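Local structure of ThiJ/PfpI family protein (Pseudomonas syringae pv. tomato, 3EWN) at residues 17-22 against 189-194; 33-38 against 173-178; 87-92 against 119-124; 125-130 against 141-146. The protein is of unknown function but belongs to the ThiJ/PfpI (DJ-1/PfpI) family, whose members include cysteine-dependent enzymes of the class I glutaminase-like fold. All blocks are in the same frame, centred on the assembly; numbering follows the deposited sequence.

Interaction 1. Residues 17-22 against 189-194; sequences KVPWMG and LRDQTY
Arg190 reaches across to the backbone of the N-terminal loop, where its NH1 donates to Pro19 O over 3.1 Å, within the carbonyl plane. The same nitrogen makes a weak bond to Trp20 O at 2.8 Å, a carbonyl that lies at the edge of the guanidinium group. One face of this group is covered by the backbone of Met21 and Gly22, with Gly22 CA 3.1 Å from Arg190 NH2. The arginine chain is bent at its second torsion (chi2 -57°), which carries it past the Pro19 ring; Pro19 CG packs on Arg190 CB at 3.8 Å. Trp20 and Tyr194 meet obliquely, planes at 46°, with Trp20 CE3 3.7 Å from Tyr194 CE1. Val18 lays CG1 over the centre of the indole and CG2 against Thr193 CG2. Second-shell groups hold these parts in place: Asp191 is the N-cap of helix 192-201, its OD1 accepting from Tyr194 N at 2.8 Å, while Glu24 forms a salt bridge with Arg190 NE and Ser48 O bonds to Tyr194 OH. The contact thus fastens the loop before strand 25-29 to the junction between helix 177-189 and helix 192-201.

Interaction 2. Residues 33-38 against 173-178; sequences GMTVMD and AGVTAG
The type II' beta turn from Gly174 to Ala177, which leads into helix 177-189, presents Val175 to Met37 and Asp38 in the first turn of helix 36-46. Val175 is the second residue of this turn and has a positive phi (19°), unusual for a beta-branched residue. Its CG1 lies against Met37 CG at 3.6 Å, the two side chains crossing at about a right angle. Met37, a selenomethionine, has CG anti to its backbone N (chi1 -179°), and the chain then bends so that the methyl CE passes beside Thr176 CA at 4.4 Å. Asp38 OD1 also rests against the valine, 3.3 Å from Val175 CA and 3.6 Å from Val175 CG1. The other carboxylate oxygen, OD2, makes a weak hydrogen bond to Gly92 N. No direct hydrogen bond joins the two segments. A water instead donates to Met37 O at 2.7 Å and to Val175 O at 2.7 Å, bridging two carbonyls that could not bond to each other. The second subunit closes over this region: its Met37 packs on Met37, its Met201 on Val175, and its Ser202 O pairs with Thr176 OG1. One valine is thus met by both a selenomethionine chain and a carboxylate oxygen, with a single water reconciling two acceptors where two helices begin beside the subunit interface.

Interaction 3. Residues 87-92 against 119-124; sequences VLFAPG and YITSVC
The ring of Phe89 turns its edge to the neighbouring strand, where Val123 CG2 lies in the ring plane 3.6 Å from Phe89 CE1 and Thr121 OG1 lies in it 3.5 Å from Phe89 CD1. The Tyr119 ring is met obliquely by Val87, whose CG2 is 4.1 Å from Tyr119 CD2; Tyr119 OH bonds to Glu188. Val87, Phe89, Tyr119 and Thr121 share one side of the sheet, covered by helix 177-189 through Met185 and Phe181 and by Pro42 of helix 36-46; Phe181 and Pro42 also touch Val123. Leu88, Ala90, Ile120 and Ser122 point to the other side. The strands run parallel, their axes 21° apart, in the register Val87 with Tyr119 through Ala90 with Ser122. Leu88 N donates to Tyr119 O over 3.0 Å, and Thr121 N returns a bond of 2.8 Å to Leu88 O. Further along, Ala90 N reaches Thr121 O at 3.2 Å and Val123 N reaches Ala90 O at 3.1 Å. The ladder stops short of Cys124, whose positive phi (60°) marks a sharp turn after the strand, consistent with the nucleophile elbow that holds the reactive cysteine in this family. Thr121 OG1, placed between its own backbone N and carbonyl carbon (chi1 68°), gives Leu88 O a second donor at 2.9 Å. One carbonyl thus takes two bonds from a single threonine, which ties a buried hydroxyl into the ladder.

Interaction 4. Residues 125-130 against 141-146; sequences SGSLIL and ATSHWS
Ser127 OG stands among several oxygens: Thr142 O is 2.8 Å away, Ser143 OG is also 2.8 Å away, and Cys124 O is a further bonding partner. Its one proton may go to Thr142 O, but that choice is not settled, since another acceptor is within reach. The first torsion of Ser127 (chi1 41°) sets OG where it can reach both Cys124 O and Thr142 O. Facing it, Ser143 OG extends anti to its backbone N and bonds to Cys124 O, passing 3.4 Å from Ser125 CA. The approach is close, with Ser143 CB only 3.0 Å from Ser127 OG. Beyond this cluster, Ser146 N donates to His144 ND1 over 3.0 Å in a nearly straight bond (164°), and His144 NE2 bonds to Met201 O of the second subunit. With both ring nitrogens engaged, the rotation of the imidazole, which touches Cys124, is probably fixed. Thr142 OG1 bonds to Ala161 O. Ser143 thus ties its loop to the carbonyl of Cys124, while Ser127 OG is shared among that carbonyl, Thr142 O and the neighbouring hydroxyl, so that a buried polar cluster rather than apolar packing couples the start of helix 126-132 to the histidine-bearing loop.

Overall arrangement
Interaction 3 is the core of the fold, two central strands of the mixed sheet joined by backbone bonds, and interactions 2 and 4, with centres about 10 and 9 Å from that of interaction 3, gather round the same strand ends. Cys124 connects the three: it touches Asp38 of interaction 2 and offers its carbonyl to Ser143 of interaction 4. Both of those contacts also meet the second subunit, yet they differ in chemistry, one made of van der Waals contact and a water bridge, the other a network of hydroxyls. Interaction 1 lies apart and is only partly buried, gripped through an arginine and aromatic rings; it reaches interaction 3 through Leu189 packing on Tyr119, and lies across the chain's centre from interaction 4.

Interaction 1. Residues 17-22 against 189-194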
loop_
_atom_site.group_PDB
_atom_site.type_symbol
_atom_site.label_atom_id
_atom_site.label_comp_id
_atom_site.label_asym_id
_atom_site.label_seq_id
_atom_site.Cartn_x
_atom_site.Cartn_y
_atom_site.Cartn_z
ATOM N N LYS A 17 -16.294 18.928 17.236
ATOM C CA LYS A 17 -15.067 19.719 17.192
ATOM C C LYS A 17 -13.944 19.118 16.351
ATOM O O LYS A 17 -12.891 19.733 16.194
ATOM C CB LYS A 17 -14.558 19.985 18.609
ATOM C CG LYS A 17 -15.466 20.899 19.426
ATOM C CD LYS A 17 -14.949 21.079 20.842
ATOM C CE LYS A 17 -14.853 19.743 21.562
ATOM N NZ LYS A 17 -16.162 19.036 21.623
ATOM N N VAL A 18 -14.162 17.920 15.817
ATOM C CA VAL A 18 -13.154 17.277 14.979
ATOM C C VAL A 18 -13.008 18.090 13.692
ATOM O O VAL A 18 -14.005 18.452 13.070
ATOM C CB VAL A 18 -13.572 15.834 14.597
ATOM C CG1 VAL A 18 -12.544 15.222 13.658
ATOM C CG2 VAL A 18 -13.734 14.986 15.848
ATOM N N PRO A 19 -11.767 18.401 13.284
ATOM C CA PRO A 19 -11.575 19.176 12.053
ATOM C C PRO A 19 -11.791 18.325 10.799
ATOM O O PRO A 19 -10.838 17.928 10.126
ATOM C CB PRO A 19 -10.137 19.680 12.189
ATOM C CG PRO A 19 -9.473 18.584 12.953
ATOM C CD PRO A 19 -10.496 18.240 14.010
ATOM N N TRP A 20 -13.057 18.053 10.491
ATOM C CA TRP A 20 -13.417 17.235 9.336
ATOM C C TRP A 20 -12.898 17.779 8.013
ATOM O O TRP A 20 -12.400 17.019 7.180
ATOM C CB TRP A 20 -14.940 17.073 9.260
ATOM C CG TRP A 20 -15.499 16.338 10.436
ATOM C CD1 TRP A 20 -16.358 16.824 11.382
ATOM C CD2 TRP A 20 -15.179 15.001 10.833
ATOM N NE1 TRP A 20 -16.588 15.871 12.348
ATOM C CE2 TRP A 20 -15.876 14.743 12.033
ATOM C CE3 TRP A 20 -14.366 13.996 10.290
ATOM C CZ2 TRP A 20 -15.784 13.520 12.703
ATOM C CZ3 TRP A 20 -14.274 12.780 10.957
ATOM C CH2 TRP A 20 -14.979 12.554 12.154
HETATM N N MSE A 21 -13.023 19.090 7.823
HETATM C CA MSE A 21 -12.575 19.736 6.592
HETATM C C MSE A 21 -11.184 20.340 6.692
HETATM O O MSE A 21 -10.764 20.817 7.745
HETATM C CB MSE A 21 -13.555 20.837 6.168
HETATM C CG MSE A 21 -14.754 20.369 5.366
HETATM SE SE MSE A 21 -14.246 19.535 3.696
HETATM C CE MSE A 21 -13.165 20.918 2.982
ATOM N N GLY A 22 -10.475 20.312 5.569
ATOM C CA GLY A 22 -9.136 20.862 5.507
ATOM C C GLY A 22 -8.870 21.352 4.098
ATOM O O GLY A 22 -9.700 21.165 3.211
ATOM N N LEU A 189 -1.890 16.887 10.944
ATOM C CA LEU A 189 -2.651 17.803 10.097
ATOM C C LEU A 189 -4.052 18.137 10.618
ATOM O O LEU A 189 -4.523 19.268 10.475
ATOM C CB LEU A 189 -2.735 17.228 8.679
ATOM C CG LEU A 189 -1.367 17.102 7.997
ATOM C CD1 LEU A 189 -1.494 16.309 6.699
ATOM C CD2 LEU A 189 -0.802 18.490 7.733
ATOM N N ARG A 190 -4.722 17.156 11.214
ATOM C CA ARG A 190 -6.060 17.367 11.759
ATOM C C ARG A 190 -5.939 17.168 13.267
ATOM O O ARG A 190 -5.418 18.038 13.958
ATOM C CB ARG A 190 -7.044 16.372 11.132
ATOM C CG ARG A 190 -7.146 16.492 9.606
ATOM C CD ARG A 190 -7.550 17.896 9.167
ATOM N NE ARG A 190 -7.527 18.051 7.712
ATOM C CZ ARG A 190 -8.503 17.676 6.891
ATOM N NH1 ARG A 190 -9.613 17.122 7.367
ATOM N NH2 ARG A 190 -8.361 17.840 5.583
ATOM N N ASP A 191 -6.424 16.047 13.789
ATOM C CA ASP A 191 -6.268 15.770 15.215
ATOM C C ASP A 191 -6.261 14.263 15.435
ATOM O O ASP A 191 -6.424 13.502 14.486
ATOM C CB ASP A 191 -7.341 16.480 16.071
ATOM C CG ASP A 191 -8.727 15.872 15.945
ATOM O OD1 ASP A 191 -8.891 14.817 15.299
ATOM O OD2 ASP A 191 -9.667 16.467 16.518
ATOM N N GLN A 192 -6.056 13.822 16.668
ATOM C CA GLN A 192 -5.990 12.389 16.925
ATOM C C GLN A 192 -7.278 11.634 16.636
ATOM O O GLN A 192 -7.246 10.493 16.170
ATOM C CB GLN A 192 -5.566 12.125 18.369
ATOM C CG GLN A 192 -5.317 10.654 18.641
ATOM C CD GLN A 192 -4.693 10.410 19.992
ATOM O OE1 GLN A 192 -3.890 11.211 20.467
ATOM N NE2 GLN A 192 -5.034 9.284 20.610
ATOM N N THR A 193 -8.414 12.258 16.914
ATOM C CA THR A 193 -9.687 11.597 16.670
ATOM C C THR A 193 -9.872 11.311 15.184
ATOM O O THR A 193 -10.358 10.242 14.803
ATOM C CB THR A 193 -10.860 12.448 17.163
ATOM O OG1 THR A 193 -10.690 12.717 18.561
ATOM C CG2 THR A 193 -12.177 11.707 16.951
ATOM N N TYR A 194 -9.490 12.269 14.347
ATOM C CA TYR A 194 -9.621 12.092 12.906
ATOM C C TYR A 194 -8.747 10.907 12.508
ATOM O O TYR A 194 -9.171 10.035 11.749
ATOM C CB TYR A 194 -9.161 13.353 12.172
ATOM C CG TYR A 194 -9.556 13.402 10.710
ATOM C CD1 TYR A 194 -10.546 14.277 10.272
ATOM C CD2 TYR A 194 -8.948 12.572 9.772
ATOM C CE1 TYR A 194 -10.923 14.329 8.937
ATOM C CE2 TYR A 194 -9.319 12.615 8.428
ATOM C CZ TYR A 194 -10.305 13.495 8.021
ATOM O OH TYR A 194 -10.670 13.558 6.698
#

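Interaction 2. Residues 33-38 against 173-178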
loop_
_atom_site.group_PDB
_atom_site.type_symbol
_atom_site.label_atom_id
_atom_site.label_comp_id
_atom_site.label_asym_id
_atom_site.label_seq_id
_atom_site.Cartn_x
_atom_site.Cartn_y
_atom_site.Cartn_z
ATOM N N GLY A 33 10.610 2.958 -11.355
ATOM C CA GLY A 33 11.353 2.131 -10.424
ATOM C C GLY A 33 11.080 2.336 -8.948
ATOM O O GLY A 33 11.715 1.699 -8.110
HETATM N N MSE A 34 10.151 3.221 -8.612
HETATM C CA MSE A 34 9.835 3.439 -7.206
HETATM C C MSE A 34 9.157 2.184 -6.654
HETATM O O MSE A 34 8.619 1.384 -7.416
HETATM C CB MSE A 34 8.885 4.623 -7.059
HETATM C CG MSE A 34 7.500 4.360 -7.632
HETATM SE SE MSE A 34 6.292 5.807 -7.329
HETATM C CE MSE A 34 4.865 5.226 -8.453
ATOM N N THR A 35 9.203 2.003 -5.337
ATOM C CA THR A 35 8.548 0.866 -4.707
ATOM C C THR A 35 7.159 1.429 -4.463
ATOM O O THR A 35 6.993 2.334 -3.655
ATOM C CB THR A 35 9.225 0.493 -3.366
ATOM O OG1 THR A 35 10.582 0.102 -3.614
ATOM C CG2 THR A 35 8.487 -0.662 -2.696
ATOM N N VAL A 36 6.158 0.903 -5.159
ATOM C CA VAL A 36 4.816 1.455 -5.042
ATOM C C VAL A 36 4.211 1.500 -3.639
ATOM O O VAL A 36 3.503 2.451 -3.310
ATOM C CB VAL A 36 3.837 0.768 -6.041
ATOM C CG1 VAL A 36 3.420 -0.597 -5.536
ATOM C CG2 VAL A 36 2.635 1.665 -6.282
HETATM N N MSE A 37 4.491 0.505 -2.802
HETATM C CA MSE A 37 3.947 0.519 -1.442
HETATM C C MSE A 37 4.447 1.771 -0.699
HETATM O O MSE A 37 3.770 2.297 0.184
HETATM C CB MSE A 37 4.367 -0.753 -0.690
HETATM C CG MSE A 37 3.827 -0.871 0.738
HETATM SE SE MSE A 37 1.909 -0.743 0.952
HETATM C CE MSE A 37 1.898 -0.131 2.754
ATOM N N ASP A 38 5.636 2.243 -1.065
ATOM C CA ASP A 38 6.211 3.433 -0.437
ATOM C C ASP A 38 5.302 4.630 -0.642
ATOM O O ASP A 38 5.204 5.506 0.216
ATOM C CB ASP A 38 7.579 3.754 -1.046
ATOM C CG ASP A 38 8.648 2.791 -0.608
ATOM O OD1 ASP A 38 8.299 1.713 -0.079
ATOM O OD2 ASP A 38 9.841 3.113 -0.803
ATOM N N ALA A 173 10.706 4.872 7.947
ATOM C CA ALA A 173 11.701 3.879 7.571
ATOM C C ALA A 173 11.285 3.087 6.334
ATOM O O ALA A 173 10.498 3.559 5.516
ATOM C CB ALA A 173 11.967 2.939 8.737
ATOM N N GLY A 174 11.811 1.875 6.211
ATOM C CA GLY A 174 11.509 1.050 5.060
ATOM C C GLY A 174 10.054 0.742 4.756
ATOM O O GLY A 174 9.216 0.608 5.647
ATOM N N VAL A 175 9.781 0.635 3.460
ATOM C CA VAL A 175 8.472 0.312 2.895
ATOM C C VAL A 175 7.209 0.485 3.750
ATOM O O VAL A 175 6.614 1.568 3.779
ATOM C CB VAL A 175 8.499 -1.132 2.336
ATOM C CG1 VAL A 175 7.259 -1.400 1.505
ATOM C CG2 VAL A 175 9.770 -1.333 1.497
ATOM N N THR A 176 6.794 -0.579 4.432
ATOM C CA THR A 176 5.571 -0.548 5.230
ATOM C C THR A 176 5.509 0.512 6.321
ATOM O O THR A 176 4.428 0.826 6.820
ATOM C CB THR A 176 5.279 -1.929 5.851
ATOM O OG1 THR A 176 6.363 -2.317 6.700
ATOM C CG2 THR A 176 5.104 -2.974 4.753
ATOM N N ALA A 177 6.657 1.073 6.692
ATOM C CA ALA A 177 6.687 2.120 7.709
ATOM C C ALA A 177 5.833 3.312 7.263
ATOM O O ALA A 177 5.405 4.131 8.079
ATOM C CB ALA A 177 8.129 2.570 7.953
ATOM N N GLY A 178 5.594 3.405 5.959
ATOM C CA GLY A 178 4.800 4.499 5.421
ATOM C C GLY A 178 3.422 4.623 6.045
ATOM O O GLY A 178 2.870 5.719 6.129
HETATM O O HOH W 1 4.269 2.558 2.831
#

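Interaction 3. Residues 87-92 against 119-124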
loop_
_atom_site.group_PDB
_atom_site.type_symbol
_atom_site.label_atom_id
_atom_site.label_comp_id
_atom_site.label_asym_id
_atom_site.label_seq_id
_atom_site.Cartn_x
_atom_site.Cartn_y
_atom_site.Cartn_z
ATOM N N VAL A 87 2.497 19.714 2.229
ATOM C CA VAL A 87 3.398 18.572 2.336
ATOM C C VAL A 87 4.099 18.208 1.031
ATOM O O VAL A 87 3.475 18.149 -0.025
ATOM C CB VAL A 87 2.649 17.307 2.808
ATOM C CG1 VAL A 87 3.625 16.136 2.905
ATOM C CG2 VAL A 87 1.981 17.557 4.148
ATOM N N LEU A 88 5.405 17.977 1.119
ATOM C CA LEU A 88 6.199 17.544 -0.030
ATOM C C LEU A 88 6.605 16.142 0.395
ATOM O O LEU A 88 7.073 15.953 1.515
ATOM C CB LEU A 88 7.443 18.418 -0.213
ATOM C CG LEU A 88 8.403 17.987 -1.335
ATOM C CD1 LEU A 88 7.683 17.970 -2.690
ATOM C CD2 LEU A 88 9.584 18.935 -1.378
ATOM N N PHE A 89 6.426 15.158 -0.482
ATOM C CA PHE A 89 6.734 13.774 -0.130
ATOM C C PHE A 89 7.473 13.013 -1.219
ATOM O O PHE A 89 7.186 13.180 -2.400
ATOM C CB PHE A 89 5.424 13.037 0.181
ATOM C CG PHE A 89 5.569 11.542 0.286
ATOM C CD1 PHE A 89 5.842 10.938 1.510
ATOM C CD2 PHE A 89 5.434 10.738 -0.841
ATOM C CE1 PHE A 89 5.976 9.553 1.610
ATOM C CE2 PHE A 89 5.567 9.353 -0.754
ATOM C CZ PHE A 89 5.838 8.759 0.474
ATOM N N ALA A 90 8.411 12.157 -0.810
ATOM C CA ALA A 90 9.156 11.338 -1.762
ATOM C C ALA A 90 9.199 9.882 -1.317
ATOM O O ALA A 90 9.556 9.586 -0.174
ATOM C CB ALA A 90 10.576 11.861 -1.924
ATOM N N PRO A 91 8.813 8.955 -2.212
ATOM C CA PRO A 91 8.821 7.522 -1.907
ATOM C C PRO A 91 10.193 6.947 -2.236
ATOM O O PRO A 91 11.031 7.629 -2.843
ATOM C CB PRO A 91 7.737 6.971 -2.825
ATOM C CG PRO A 91 7.925 7.806 -4.063
ATOM C CD PRO A 91 8.105 9.212 -3.480
ATOM N N GLY A 92 10.406 5.692 -1.851
ATOM C CA GLY A 92 11.673 5.029 -2.103
ATOM C C GLY A 92 11.695 4.037 -3.259
ATOM O O GLY A 92 10.833 4.048 -4.138
ATOM N N TYR A 119 5.727 20.927 5.466
ATOM C CA TYR A 119 6.310 19.665 5.905
ATOM C C TYR A 119 7.089 19.042 4.757
ATOM O O TYR A 119 6.620 19.026 3.622
ATOM C CB TYR A 119 5.221 18.689 6.345
ATOM C CG TYR A 119 4.417 19.140 7.543
ATOM C CD1 TYR A 119 4.908 18.984 8.841
ATOM C CD2 TYR A 119 3.161 19.720 7.379
ATOM C CE1 TYR A 119 4.163 19.394 9.945
ATOM C CE2 TYR A 119 2.407 20.131 8.474
ATOM C CZ TYR A 119 2.915 19.965 9.751
ATOM O OH TYR A 119 2.170 20.369 10.833
ATOM N N ILE A 120 8.282 18.542 5.069
ATOM C CA ILE A 120 9.149 17.881 4.099
ATOM C C ILE A 120 9.196 16.441 4.589
ATOM O O ILE A 120 9.669 16.163 5.692
ATOM C CB ILE A 120 10.552 18.515 4.105
ATOM C CG1 ILE A 120 10.450 19.953 3.584
ATOM C CG2 ILE A 120 11.515 17.684 3.266
ATOM C CD1 ILE A 120 11.755 20.723 3.621
ATOM N N THR A 121 8.706 15.523 3.768
ATOM C CA THR A 121 8.623 14.133 4.186
ATOM C C THR A 121 9.066 13.118 3.148
ATOM O O THR A 121 9.212 13.429 1.970
ATOM C CB THR A 121 7.175 13.795 4.569
ATOM O OG1 THR A 121 6.361 13.831 3.389
ATOM C CG2 THR A 121 6.629 14.815 5.569
ATOM N N SER A 122 9.257 11.887 3.606
ATOM C CA SER A 122 9.653 10.794 2.732
ATOM C C SER A 122 9.487 9.491 3.486
ATOM O O SER A 122 9.328 9.477 4.708
ATOM C CB SER A 122 11.116 10.939 2.292
ATOM O OG SER A 122 12.014 10.714 3.373
ATOM N N VAL A 123 9.501 8.397 2.741
ATOM C CA VAL A 123 9.400 7.069 3.318
ATOM C C VAL A 123 10.462 6.206 2.645
ATOM O O VAL A 123 10.765 6.391 1.466
ATOM C CB VAL A 123 7.991 6.455 3.073
ATOM C CG1 VAL A 123 8.012 4.948 3.312
ATOM C CG2 VAL A 123 6.982 7.113 3.995
ATOM N N CYS A 124 11.062 5.295 3.402
ATOM C CA CYS A 124 12.050 4.390 2.833
ATOM C C CYS A 124 13.242 5.144 2.234
ATOM O O CYS A 124 13.660 6.170 2.765
ATOM C CB CYS A 124 11.363 3.526 1.769
ATOM S SG CYS A 124 12.205 1.993 1.340
#

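Interaction 4. Residues 125-130 against 141-146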
loop_
_atom_site.group_PDB
_atom_site.type_symbol
_atom_site.label_atom_id
_atom_site.label_comp_id
_atom_site.label_asym_id
_atom_site.label_seq_id
_atom_site.Cartn_x
_atom_site.Cartn_y
_atom_site.Cartn_z
ATOM N N SER A 125 13.780 4.655 1.117
ATOM C CA SER A 125 14.935 5.313 0.506
ATOM C C SER A 125 14.606 6.687 -0.067
ATOM O O SER A 125 15.467 7.351 -0.640
ATOM C CB SER A 125 15.548 4.429 -0.586
ATOM O OG SER A 125 14.604 4.129 -1.595
ATOM N N GLY A 126 13.356 7.113 0.081
ATOM C CA GLY A 126 12.978 8.422 -0.410
ATOM C C GLY A 126 13.788 9.507 0.286
ATOM O O GLY A 126 13.947 10.605 -0.238
ATOM N N SER A 127 14.305 9.207 1.473
ATOM C CA SER A 127 15.092 10.202 2.186
ATOM C C SER A 127 16.433 10.479 1.497
ATOM O O SER A 127 17.106 11.451 1.821
ATOM C CB SER A 127 15.299 9.787 3.651
ATOM O OG SER A 127 15.581 8.406 3.781
ATOM N N LEU A 128 16.822 9.629 0.548
ATOM C CA LEU A 128 18.068 9.864 -0.185
ATOM C C LEU A 128 17.794 11.023 -1.142
ATOM O O LEU A 128 18.676 11.829 -1.430
ATOM C CB LEU A 128 18.487 8.631 -0.996
ATOM C CG LEU A 128 18.880 7.337 -0.276
ATOM C CD1 LEU A 128 19.260 6.292 -1.325
ATOM C CD2 LEU A 128 20.040 7.569 0.686
ATOM N N ILE A 129 16.560 11.097 -1.632
ATOM C CA ILE A 129 16.173 12.162 -2.543
ATOM C C ILE A 129 16.127 13.482 -1.775
ATOM O O ILE A 129 16.613 14.500 -2.267
ATOM C CB ILE A 129 14.795 11.869 -3.194
ATOM C CG1 ILE A 129 14.902 10.635 -4.097
ATOM C CG2 ILE A 129 14.318 13.086 -3.992
ATOM C CD1 ILE A 129 13.556 10.135 -4.640
ATOM N N LEU A 130 15.559 13.461 -0.566
ATOM C CA LEU A 130 15.483 14.666 0.263
ATOM C C LEU A 130 16.893 15.148 0.579
ATOM O O LEU A 130 17.174 16.347 0.565
ATOM C CB LEU A 130 14.766 14.383 1.592
ATOM C CG LEU A 130 13.298 13.964 1.594
ATOM C CD1 LEU A 130 12.806 13.919 3.034
ATOM C CD2 LEU A 130 12.465 14.942 0.779
ATOM N N ALA A 141 16.953 11.970 10.457
ATOM C CA ALA A 141 16.088 11.330 9.481
ATOM C C ALA A 141 16.388 9.848 9.406
ATOM O O ALA A 141 17.499 9.412 9.712
ATOM C CB ALA A 141 16.279 11.974 8.108
ATOM N N THR A 142 15.388 9.073 9.007
ATOM C CA THR A 142 15.556 7.635 8.881
ATOM C C THR A 142 15.417 7.254 7.412
ATOM O O THR A 142 15.277 8.120 6.551
ATOM C CB THR A 142 14.519 6.871 9.742
ATOM O OG1 THR A 142 14.785 5.463 9.670
ATOM C CG2 THR A 142 13.107 7.136 9.254
ATOM N N SER A 143 15.469 5.962 7.121
ATOM C CA SER A 143 15.358 5.490 5.746
ATOM C C SER A 143 15.255 3.974 5.815
ATOM O O SER A 143 15.090 3.415 6.897
ATOM C CB SER A 143 16.614 5.889 4.967
ATOM O OG SER A 143 16.446 5.713 3.571
ATOM N N HIS A 144 15.334 3.304 4.670
ATOM C CA HIS A 144 15.303 1.844 4.680
ATOM C C HIS A 144 16.596 1.455 5.393
ATOM O O HIS A 144 17.591 2.188 5.333
ATOM C CB HIS A 144 15.290 1.298 3.249
ATOM C CG HIS A 144 15.096 -0.188 3.169
ATOM N ND1 HIS A 144 16.140 -1.083 3.264
ATOM C CD2 HIS A 144 13.973 -0.934 3.029
ATOM C CE1 HIS A 144 15.670 -2.317 3.185
ATOM N NE2 HIS A 144 14.358 -2.254 3.041
ATOM N N TRP A 145 16.601 0.316 6.074
ATOM C CA TRP A 145 17.804 -0.076 6.791
ATOM C C TRP A 145 19.027 -0.279 5.905
ATOM O O TRP A 145 20.157 -0.181 6.379
ATOM C CB TRP A 145 17.556 -1.334 7.632
ATOM C CG TRP A 145 17.030 -2.518 6.878
ATOM C CD1 TRP A 145 15.734 -2.944 6.823
ATOM C CD2 TRP A 145 17.796 -3.461 6.114
ATOM N NE1 TRP A 145 15.644 -4.100 6.078
ATOM C CE2 TRP A 145 16.895 -4.436 5.630
ATOM C CE3 TRP A 145 19.154 -3.577 5.793
ATOM C CZ2 TRP A 145 17.312 -5.514 4.841
ATOM C CZ3 TRP A 145 19.569 -4.652 5.007
ATOM C CH2 TRP A 145 18.648 -5.605 4.542
ATOM N N SER A 146 18.812 -0.540 4.620
ATOM C CA SER A 146 19.927 -0.776 3.705
ATOM C C SER A 146 20.712 0.465 3.292
ATOM O O SER A 146 21.818 0.341 2.761
ATOM C CB SER A 146 19.432 -1.481 2.442
ATOM O OG SER A 146 18.569 -0.633 1.698
#